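DNA-binding protein (Sulfolobus solfataricus, PDB 3IRB) is of unknown function but binds a zinc ion and may bind acyl-CoA. Local coordinates at residues A[19-24]-A[137-142]; A[57-62]-A[115-120]; A[86-91]-A[103-108]. All blocks are in the same frame, centred on the assembly; numbering follows the deposited sequence. Where two conformers were deposited one is given.

Interaction 1: residues A[19-24]-A[137-142]; sequences VMEAER and QWPLRV. With SO4 (sulfate ion), chain E.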
loop_
_atom_site.group_PDB
_atom_site.type_symbol
_atom_site.label_atom_id
_atom_site.label_comp_id
_atom_site.label_asym_id
_atom_site.label_seq_id
_atom_site.Cartn_x
_atom_site.Cartn_y
_atom_site.Cartn_z
ATOM N N VAL A 19 -2.525 -0.928 12.932
ATOM C CA VAL A 19 -2.485 0.299 12.158
ATOM C C VAL A 19 -2.929 0.046 10.716
ATOM O O VAL A 19 -3.759 0.788 10.174
ATOM C CB VAL A 19 -1.053 0.918 12.153
ATOM C CG1 VAL A 19 -0.926 1.996 11.046
ATOM C CG2 VAL A 19 -0.711 1.457 13.528
HETATM N N MSE A 20 -2.437 -1.037 10.122
HETATM C CA MSE A 20 -2.789 -1.373 8.741
HETATM C C MSE A 20 -4.264 -1.752 8.627
HETATM O O MSE A 20 -4.926 -1.411 7.648
HETATM C CB MSE A 20 -1.885 -2.487 8.203
HETATM C CG MSE A 20 -0.401 -2.057 8.181
HETATM SE SE MSE A 20 0.906 -3.528 8.335
HETATM C CE MSE A 20 1.332 -3.206 6.499
ATOM N N GLU A 21 -4.786 -2.443 9.628
ATOM C CA GLU A 21 -6.212 -2.760 9.641
ATOM C C GLU A 21 -7.092 -1.503 9.805
ATOM O O GLU A 21 -8.129 -1.389 9.165
ATOM C CB GLU A 21 -6.556 -3.780 10.714
ATOM C CG GLU A 21 -6.261 -5.211 10.303
ATOM C CD GLU A 21 -7.017 -5.642 9.046
ATOM O OE1 GLU A 21 -8.263 -5.733 9.083
ATOM O OE2 GLU A 21 -6.355 -5.886 8.022
ATOM N N ALA A 22 -6.713 -0.597 10.700
ATOM C CA ALA A 22 -7.461 0.649 10.871
ATOM C C ALA A 22 -7.579 1.365 9.527
ATOM O O ALA A 22 -8.648 1.861 9.136
ATOM C CB ALA A 22 -6.775 1.549 11.916
ATOM N N GLU A 23 -6.473 1.397 8.794
ATOM C CA GLU A 23 -6.439 2.064 7.508
ATOM C C GLU A 23 -7.297 1.413 6.435
ATOM O O GLU A 23 -7.893 2.119 5.608
ATOM C CB GLU A 23 -4.991 2.242 7.051
ATOM C CG GLU A 23 -4.309 3.283 7.994
ATOM C CD GLU A 23 -2.849 3.547 7.694
ATOM O OE1 GLU A 23 -2.311 3.037 6.674
ATOM O OE2 GLU A 23 -2.269 4.299 8.511
ATOM N N ARG A 24 -7.363 0.090 6.436
ATOM C CA ARG A 24 -8.237 -0.601 5.510
ATOM C C ARG A 24 -9.651 -0.010 5.546
ATOM O O ARG A 24 -10.230 0.308 4.515
ATOM C CB ARG A 24 -8.287 -2.091 5.852
ATOM C CG ARG A 24 -9.416 -2.806 5.246
ATOM C CD ARG A 24 -9.441 -4.212 5.712
ATOM N NE ARG A 24 -10.599 -4.907 5.181
ATOM C CZ ARG A 24 -10.942 -6.144 5.522
ATOM N NH1 ARG A 24 -10.210 -6.825 6.403
ATOM N NH2 ARG A 24 -12.021 -6.701 4.974
ATOM N N GLN A 137 -4.220 -9.528 -0.753
ATOM C CA GLN A 137 -5.054 -9.401 0.442
ATOM C C GLN A 137 -4.448 -8.294 1.287
ATOM O O GLN A 137 -3.239 -8.124 1.309
ATOM C CB GLN A 137 -5.080 -10.706 1.205
ATOM C CG GLN A 137 -5.938 -10.705 2.456
ATOM C CD GLN A 137 -5.914 -12.055 3.190
ATOM O OE1 GLN A 137 -5.656 -13.111 2.593
ATOM N NE2 GLN A 137 -6.173 -12.015 4.495
ATOM N N TRP A 138 -5.278 -7.518 1.966
ATOM C CA TRP A 138 -4.789 -6.412 2.777
ATOM C C TRP A 138 -4.378 -6.892 4.168
ATOM O O TRP A 138 -5.082 -7.708 4.763
ATOM C CB TRP A 138 -5.889 -5.363 2.907
ATOM C CG TRP A 138 -5.457 -4.148 3.560
ATOM C CD1 TRP A 138 -5.391 -3.915 4.893
ATOM C CD2 TRP A 138 -5.004 -2.976 2.921
ATOM N NE1 TRP A 138 -4.930 -2.663 5.119
ATOM C CE2 TRP A 138 -4.669 -2.064 3.918
ATOM C CE3 TRP A 138 -4.798 -2.620 1.584
ATOM C CZ2 TRP A 138 -4.168 -0.797 3.631
ATOM C CZ3 TRP A 138 -4.324 -1.383 1.299
ATOM C CH2 TRP A 138 -3.986 -0.484 2.317
ATOM N N PRO A 139 -3.243 -6.404 4.701
ATOM C CA PRO A 139 -2.242 -5.548 4.115
ATOM C C PRO A 139 -1.432 -6.328 3.112
ATOM O O PRO A 139 -1.162 -7.506 3.324
ATOM C CB PRO A 139 -1.328 -5.173 5.299
ATOM C CG PRO A 139 -1.897 -5.709 6.447
ATOM C CD PRO A 139 -2.939 -6.689 6.116
ATOM N N LEU A 140 -1.072 -5.681 2.020
ATOM C CA LEU A 140 -0.325 -6.340 0.962
ATOM C C LEU A 140 1.062 -6.828 1.421
ATOM O O LEU A 140 1.674 -6.271 2.346
ATOM C CB LEU A 140 -0.174 -5.444 -0.255
ATOM C CG LEU A 140 -1.402 -5.391 -1.200
ATOM C CD1 LEU A 140 -2.549 -4.727 -0.524
ATOM C CD2 LEU A 140 -1.111 -4.679 -2.537
ATOM N N ARG A 141 1.522 -7.878 0.759
ATOM C CA ARG A 141 2.856 -8.416 0.938
ATOM C C ARG A 141 3.618 -8.303 -0.366
ATOM O O ARG A 141 3.136 -8.731 -1.435
ATOM C CB ARG A 141 2.846 -9.908 1.310
ATOM C CG ARG A 141 2.202 -10.285 2.640
ATOM C CD ARG A 141 2.585 -11.749 3.021
ATOM N NE ARG A 141 1.956 -12.741 2.145
ATOM C CZ ARG A 141 2.583 -13.497 1.244
ATOM N NH1 ARG A 141 3.886 -13.405 1.057
ATOM N NH2 ARG A 141 1.889 -14.338 0.503
ATOM N N VAL A 142 4.839 -7.797 -0.265
ATOM C CA VAL A 142 5.702 -7.633 -1.414
ATOM C C VAL A 142 7.062 -8.259 -1.112
ATOM O O VAL A 142 7.419 -8.472 0.049
ATOM C CB VAL A 142 5.874 -6.149 -1.796
ATOM C CG1 VAL A 142 4.531 -5.457 -1.881
ATOM C CG2 VAL A 142 6.825 -5.428 -0.831
HETATM S S SO4 E . -1.582 -14.533 1.484
HETATM O O1 SO4 E . -0.630 -15.220 0.637
HETATM O O2 SO4 E . -2.321 -15.480 2.310
HETATM O O3 SO4 E . -2.557 -13.837 0.645
HETATM O O4 SO4 E . -0.907 -13.549 2.348
HETATM O O HOH W 1 -7.393 -7.012 6.133
#

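Interaction 2: residues A[57-62]-A[115-120]; sequences FVPARS and GGLLCY. With SO4 (sulfate ion), chain G.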
loop_
_atom_site.group_PDB
_atom_site.type_symbol
_atom_site.label_atom_id
_atom_site.label_comp_id
_atom_site.label_asym_id
_atom_site.label_seq_id
_atom_site.Cartn_x
_atom_site.Cartn_y
_atom_site.Cartn_z
ATOM N N PHE A 57 -4.240 8.974 -7.616
ATOM C CA PHE A 57 -4.130 8.659 -6.201
ATOM C C PHE A 57 -4.233 7.166 -6.010
ATOM O O PHE A 57 -5.077 6.512 -6.622
ATOM C CB PHE A 57 -5.246 9.295 -5.372
ATOM C CG PHE A 57 -5.290 10.788 -5.463
ATOM C CD1 PHE A 57 -4.528 11.566 -4.597
ATOM C CD2 PHE A 57 -6.050 11.410 -6.445
ATOM C CE1 PHE A 57 -4.543 12.931 -4.657
ATOM C CE2 PHE A 57 -6.069 12.794 -6.522
ATOM C CZ PHE A 57 -5.315 13.565 -5.621
ATOM N N VAL A 58 -3.407 6.636 -5.116
ATOM C CA VAL A 58 -3.530 5.247 -4.690
ATOM C C VAL A 58 -3.475 5.238 -3.151
ATOM O O VAL A 58 -2.668 5.954 -2.571
ATOM C CB VAL A 58 -2.428 4.362 -5.319
ATOM C CG1 VAL A 58 -1.023 4.688 -4.748
ATOM C CG2 VAL A 58 -2.795 2.872 -5.184
ATOM N N PRO A 59 -4.388 4.492 -2.487
ATOM C CA PRO A 59 -5.575 3.823 -3.031
ATOM C C PRO A 59 -6.523 4.849 -3.659
ATOM O O PRO A 59 -6.405 6.056 -3.395
ATOM C CB PRO A 59 -6.231 3.169 -1.808
ATOM C CG PRO A 59 -5.074 3.012 -0.817
ATOM C CD PRO A 59 -4.198 4.209 -1.055
ATOM N N ALA A 60 -7.366 4.382 -4.562
ATOM C CA ALA A 60 -8.329 5.246 -5.238
ATOM C C ALA A 60 -9.095 6.112 -4.238
ATOM O O ALA A 60 -9.466 5.666 -3.147
ATOM C CB ALA A 60 -9.285 4.427 -6.039
ATOM N N ARG A 61 -9.369 7.350 -4.609
ATOM C CA ARG A 61 -10.171 8.190 -3.761
ATOM C C ARG A 61 -11.205 8.958 -4.551
ATOM O O ARG A 61 -11.073 9.134 -5.748
ATOM C CB ARG A 61 -9.286 9.094 -2.899
ATOM C CG ARG A 61 -8.494 10.109 -3.610
ATOM C CD ARG A 61 -7.769 11.015 -2.595
ATOM N NE ARG A 61 -6.566 10.442 -2.017
ATOM C CZ ARG A 61 -5.647 11.152 -1.355
ATOM N NH1 ARG A 61 -5.790 12.470 -1.196
ATOM N NH2 ARG A 61 -4.567 10.560 -0.871
ATOM N N SER A 62 -12.258 9.380 -3.863
ATOM C CA SER A 62 -13.427 9.901 -4.542
ATOM C C SER A 62 -13.442 11.438 -4.567
ATOM O O SER A 62 -14.318 12.036 -5.166
ATOM C CB SER A 62 -14.664 9.331 -3.862
ATOM O OG SER A 62 -14.683 9.729 -2.513
ATOM N N GLY A 115 0.305 9.193 -3.056
ATOM C CA GLY A 115 0.005 8.206 -2.020
ATOM C C GLY A 115 0.908 7.009 -2.214
ATOM O O GLY A 115 1.980 7.097 -2.782
ATOM N N GLY A 116 0.435 5.869 -1.775
ATOM C CA GLY A 116 1.252 4.679 -1.715
ATOM C C GLY A 116 0.537 3.654 -0.884
ATOM O O GLY A 116 -0.583 3.885 -0.459
ATOM N N LEU A 117 1.197 2.526 -0.655
ATOM C CA LEU A 117 0.608 1.427 0.041
ATOM C C LEU A 117 1.543 1.039 1.175
ATOM O O LEU A 117 2.727 0.776 0.927
ATOM C CB LEU A 117 0.428 0.264 -0.934
ATOM C CG LEU A 117 -0.593 0.540 -2.027
ATOM C CD1 LEU A 117 -0.601 -0.625 -3.004
ATOM C CD2 LEU A 117 -1.950 0.798 -1.455
ATOM N N LEU A 118 1.016 1.019 2.400
ATOM C CA LEU A 118 1.746 0.497 3.561
ATOM C C LEU A 118 1.661 -1.020 3.521
ATOM O O LEU A 118 0.568 -1.574 3.621
ATOM C CB LEU A 118 1.150 1.065 4.847
ATOM C CG LEU A 118 1.917 0.917 6.151
ATOM C CD1 LEU A 118 3.311 1.556 6.061
ATOM C CD2 LEU A 118 1.078 1.538 7.273
ATOM N N CYS A 119 2.814 -1.667 3.365
ATOM C CA CYS A 119 2.906 -3.077 3.075
ATOM C C CYS A 119 3.910 -3.757 3.963
ATOM O O CYS A 119 4.817 -3.128 4.514
ATOM C CB CYS A 119 3.391 -3.285 1.618
ATOM S SG CYS A 119 2.365 -2.612 0.324
ATOM N N TYR A 120 3.757 -5.074 4.073
ATOM C CA TYR A 120 4.827 -5.943 4.512
ATOM C C TYR A 120 5.762 -6.244 3.353
ATOM O O TYR A 120 5.305 -6.518 2.237
ATOM C CB TYR A 120 4.251 -7.278 4.959
ATOM C CG TYR A 120 3.393 -7.206 6.177
ATOM C CD1 TYR A 120 3.928 -6.812 7.407
ATOM C CD2 TYR A 120 2.063 -7.573 6.114
ATOM C CE1 TYR A 120 3.130 -6.786 8.546
ATOM C CE2 TYR A 120 1.272 -7.558 7.226
ATOM C CZ TYR A 120 1.796 -7.166 8.434
ATOM O OH TYR A 120 0.965 -7.189 9.518
HETATM S S SO4 G . -3.246 14.114 0.898
HETATM O O1 SO4 G . -2.218 14.928 0.260
HETATM O O2 SO4 G . -4.561 14.707 0.612
HETATM O O3 SO4 G . -3.004 14.035 2.325
HETATM O O4 SO4 G . -3.148 12.762 0.383
#

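Interaction 3: residues A[86-91]-A[103-108]; sequences SYTIIY and VYIALI. With SO4 (sulfate ion), chain D.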
loop_
_atom_site.group_PDB
_atom_site.type_symbol
_atom_site.label_atom_id
_atom_site.label_comp_id
_atom_site.label_asym_id
_atom_site.label_seq_id
_atom_site.Cartn_x
_atom_site.Cartn_y
_atom_site.Cartn_z
ATOM N N SER A 86 10.474 3.925 1.549
ATOM C CA SER A 86 11.009 4.027 2.927
ATOM C C SER A 86 10.494 2.827 3.682
ATOM O O SER A 86 9.534 2.158 3.252
ATOM C CB SER A 86 10.569 5.318 3.621
ATOM O OG SER A 86 9.173 5.423 3.570
ATOM N N TYR A 87 11.153 2.506 4.781
ATOM C CA TYR A 87 10.763 1.330 5.568
ATOM C C TYR A 87 11.444 1.347 6.907
ATOM O O TYR A 87 12.436 2.087 7.107
ATOM C CB TYR A 87 11.155 0.030 4.872
ATOM C CG TYR A 87 12.632 -0.162 4.659
ATOM C CD1 TYR A 87 13.246 0.359 3.549
ATOM C CD2 TYR A 87 13.429 -0.865 5.593
ATOM C CE1 TYR A 87 14.602 0.194 3.336
ATOM C CE2 TYR A 87 14.790 -1.034 5.380
ATOM C CZ TYR A 87 15.361 -0.504 4.238
ATOM O OH TYR A 87 16.706 -0.627 3.997
ATOM N N THR A 88 10.894 0.523 7.799
ATOM C CA THR A 88 11.553 0.093 8.985
ATOM C C THR A 88 11.596 -1.428 8.968
ATOM O O THR A 88 11.016 -2.079 8.098
ATOM C CB THR A 88 10.904 0.660 10.272
ATOM O OG1 THR A 88 11.773 0.375 11.368
ATOM C CG2 THR A 88 9.545 0.050 10.552
ATOM N N ILE A 89 12.350 -1.979 9.905
ATOM C CA ILE A 89 12.690 -3.388 9.940
ATOM C C ILE A 89 12.420 -3.858 11.362
ATOM O O ILE A 89 12.638 -3.123 12.324
ATOM C CB ILE A 89 14.163 -3.636 9.538
ATOM C CG1 ILE A 89 14.474 -5.126 9.468
ATOM C CG2 ILE A 89 15.139 -2.952 10.498
ATOM C CD1 ILE A 89 15.928 -5.443 8.913
ATOM N N ILE A 90 11.868 -5.053 11.465
ATOM C CA ILE A 90 11.589 -5.707 12.720
ATOM C C ILE A 90 12.377 -6.996 12.735
ATOM O O ILE A 90 12.178 -7.856 11.868
ATOM C CB ILE A 90 10.095 -6.012 12.823
ATOM C CG1 ILE A 90 9.305 -4.707 12.821
ATOM C CG2 ILE A 90 9.785 -6.839 14.087
ATOM C CD1 ILE A 90 7.772 -4.914 12.684
ATOM N N TYR A 91 13.283 -7.125 13.702
ATOM C CA TYR A 91 14.226 -8.232 13.729
ATOM C C TYR A 91 13.699 -9.432 14.493
ATOM O O TYR A 91 14.156 -10.553 14.256
ATOM C CB TYR A 91 15.576 -7.783 14.361
ATOM C CG TYR A 91 16.381 -6.818 13.504
ATOM C CD1 TYR A 91 17.193 -7.278 12.483
ATOM C CD2 TYR A 91 16.337 -5.438 13.728
ATOM C CE1 TYR A 91 17.943 -6.372 11.683
ATOM C CE2 TYR A 91 17.097 -4.539 12.937
ATOM C CZ TYR A 91 17.886 -5.021 11.919
ATOM O OH TYR A 91 18.632 -4.133 11.120
ATOM N N VAL A 103 11.069 -8.913 9.099
ATOM C CA VAL A 103 9.870 -8.353 8.504
ATOM C C VAL A 103 10.092 -6.866 8.321
ATOM O O VAL A 103 10.579 -6.169 9.226
ATOM C CB VAL A 103 8.649 -8.587 9.396
ATOM C CG1 VAL A 103 7.441 -7.785 8.886
ATOM C CG2 VAL A 103 8.338 -10.083 9.475
ATOM N N TYR A 104 9.779 -6.379 7.144
ATOM C CA TYR A 104 9.908 -4.958 6.881
ATOM C C TYR A 104 8.516 -4.353 6.798
ATOM O O TYR A 104 7.632 -4.938 6.193
ATOM C CB TYR A 104 10.650 -4.740 5.583
ATOM C CG TYR A 104 12.062 -5.239 5.546
ATOM C CD1 TYR A 104 12.334 -6.591 5.319
ATOM C CD2 TYR A 104 13.135 -4.379 5.695
ATOM C CE1 TYR A 104 13.623 -7.064 5.273
ATOM C CE2 TYR A 104 14.441 -4.856 5.627
ATOM C CZ TYR A 104 14.665 -6.202 5.438
ATOM O OH TYR A 104 15.938 -6.700 5.365
ATOM N N ILE A 105 8.330 -3.157 7.353
ATOM C CA ILE A 105 7.113 -2.406 7.141
ATOM C C ILE A 105 7.557 -1.324 6.150
ATOM O O ILE A 105 8.460 -0.540 6.473
ATOM C CB ILE A 105 6.579 -1.769 8.446
ATOM C CG1 ILE A 105 6.456 -2.800 9.579
ATOM C CG2 ILE A 105 5.247 -1.075 8.184
ATOM C CD1 ILE A 105 5.536 -4.040 9.299
ATOM N N ALA A 106 6.982 -1.326 4.957
ATOM C CA ALA A 106 7.432 -0.428 3.876
ATOM C C ALA A 106 6.321 0.441 3.351
ATOM O O ALA A 106 5.169 0.013 3.307
ATOM C CB ALA A 106 8.041 -1.242 2.711
ATOM N N LEU A 107 6.668 1.658 2.937
ATOM C CA LEU A 107 5.800 2.452 2.065
ATOM C C LEU A 107 6.172 2.164 0.637
ATOM O O LEU A 107 7.304 2.414 0.202
ATOM C CB LEU A 107 5.966 3.929 2.327
ATOM C CG LEU A 107 5.042 4.812 1.495
ATOM C CD1 LEU A 107 3.589 4.449 1.722
ATOM C CD2 LEU A 107 5.350 6.281 1.842
ATOM N N ILE A 108 5.258 1.577 -0.092
ATOM C CA ILE A 108 5.510 1.185 -1.456
ATOM C C ILE A 108 4.814 2.233 -2.326
ATOM O O ILE A 108 3.649 2.566 -2.086
ATOM C CB ILE A 108 4.923 -0.185 -1.773
ATOM C CG1 ILE A 108 5.569 -1.271 -0.907
ATOM C CG2 ILE A 108 5.015 -0.484 -3.269
ATOM C CD1 ILE A 108 7.055 -1.406 -1.048
HETATM S S SO4 D . 13.033 -5.349 16.871
HETATM O O1 SO4 D . 13.559 -5.049 15.536
HETATM O O2 SO4 D . 14.126 -5.522 17.820
HETATM O O3 SO4 D . 12.285 -6.611 16.741
HETATM O O4 SO4 D . 12.254 -4.214 17.316
#

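Interaction 1: residues A[19-24]-A[137-142]
The indole of Trp138 lies between Arg24 on one face and its own neighbour Pro139 on the other, while its edge meets helix 12-28 at Met20 O and Glu21 OE2. Arg24 supplies a CH-pi contact: its CB sits 3.8 Å from the centroid of the five-membered ring of Trp138, over the face. With chi1 of Trp138 at -173°, CG stands anti to the backbone N and the pyrrole edge is brought up to the helix. There Trp138 NE1 donates to Met20 O at 2.8 Å, nearly straight at 168° and close to the ring plane, though the donor stands above the carbonyl plane. Arg24 N, the helical partner, reaches the same oxygen from the opposite face, so two N-H groups grip it. Met20, a selenomethionine, bends at chi3 and lays CE 3.5 Å from CB of Pro139, a cis proline. A water donates to Trp138 O; its link to Glu21 OE2 is too short to be trusted. Phe36 of helix 30-41 also touches the indole. A leucine in place of Trp138 would probably leave Met20 O with the helical bond alone and Arg24 CB without its aromatic face. Helix and loop are thus joined by one directed bond framed by apolar packing.

Interaction 2: residues A[57-62]-A[115-120]
Where the zinc ribbon meets the OB-fold, strand 56-58 runs parallel to strand 114-123, and Val58 pairs with Gly115 in a single short beta bridge. The two modules share one sheet here; Gly115 lies about 14 Å from the zinc ion, clear of its four cysteines. Val58 O takes a weak hydrogen bond from Gly116 N, 3.2 Å long and bent to 135°, and a CA-H...O contact from Gly115 CA. Gly115 needs to be bare: a CB would run into Val58 O, and its positive phi also suits a residue without a side chain. In one of two modelled conformers, Val58 CG1 comes 3.5 Å from Gly116 N and lies alongside the glycine backbone. Beyond the bridge the chain turns through cis Pro59, whose ring slides past Leu117 in the opposite sense. Phe36 of helix 30-41 touches both Pro59 and Leu117, closing the apolar patch under that helix. On the 57-62 side, the guanidinium of Arg61 lies over Phe57 CD1 and grips a sulfate, probably from the crystallisation liquor, through NH1 and NH2. The apolar meeting is made by one leucine branch, with Leu117 CD2 3.9 Å from Pro59 CG.

Interaction 3: residues A[86-91]-A[103-108]
Tyr87 and Tyr104 meet closely on one face of the strand pair 86-91 and 103-108, with CD2 of Tyr87 only 3.5 Å from CD2 of Tyr104. The rings form an offset edge-to-face pair, planes at 69°, in which the edge of Tyr104 is turned toward the face of Tyr87. Ile89 completes the cluster. Its CG1 lies over a face of the Tyr104 ring, 4.2 Å from the centroid in a CH-pi contact, and its CD1 reaches on to CE2 and OH. An extended chain, CG1 anti to the backbone N (chi1 -175°), carries Ile89 along the tyrosine, the two pointing the same way. Val125, from a loop, touches both tyrosines.

The strands form the antiparallel hairpin 83-92 and 98-109 of the OB-fold. Thr88 and Ile105 exchange two backbone hydrogen bonds, each 3.0 Å between N and O, and Ile90 and Val103 do likewise, with Ile90 N to Val103 O the shorter at 2.8 Å. The non-hydrogen-bonded pairs Tyr87-Ala106 and Ile89-Tyr104 alternate with them.

On the other face Ile90 CD1 meets Ile105 CG1 at 4.0 Å, the two chains at a slant; helix 12-28 covers this part, touching Ile90 and Val103 through Leu13 and Ile105 through Trp16. The looser, more open part is at Thr88, which brings just CG2 to Ile105 CB, at 4.1 Å, and at the Tyr91 end. Tyr91 makes no contact with 103-108; its backbone pairs with Leu99 further along the hairpin, and its N donates to O1 of a sulfate, probably from the crystallisation liquor, in an almost straight bond of 170°.

In the fold
From the N terminus, helix 12-28 comes first, and its residues 19-24 wait for the near C-terminal 137-142 to close interaction 1, the outermost loop. The chain then passes through helix 30-41 and the zinc ribbon, where 57-62 opens the loop that 115-120 closes in interaction 2. Inside that lies interaction 3, the short hairpin closure of 86-91 with 103-108. The three nest without crossing. Strand 114-123 joins them: it is flanked by 98-109 and 141-144, with backbone bonds Leu117 to Ile108 and Tyr120 to Val142. N-terminal helix, zinc ribbon and OB-fold are thereby tied to one sheet.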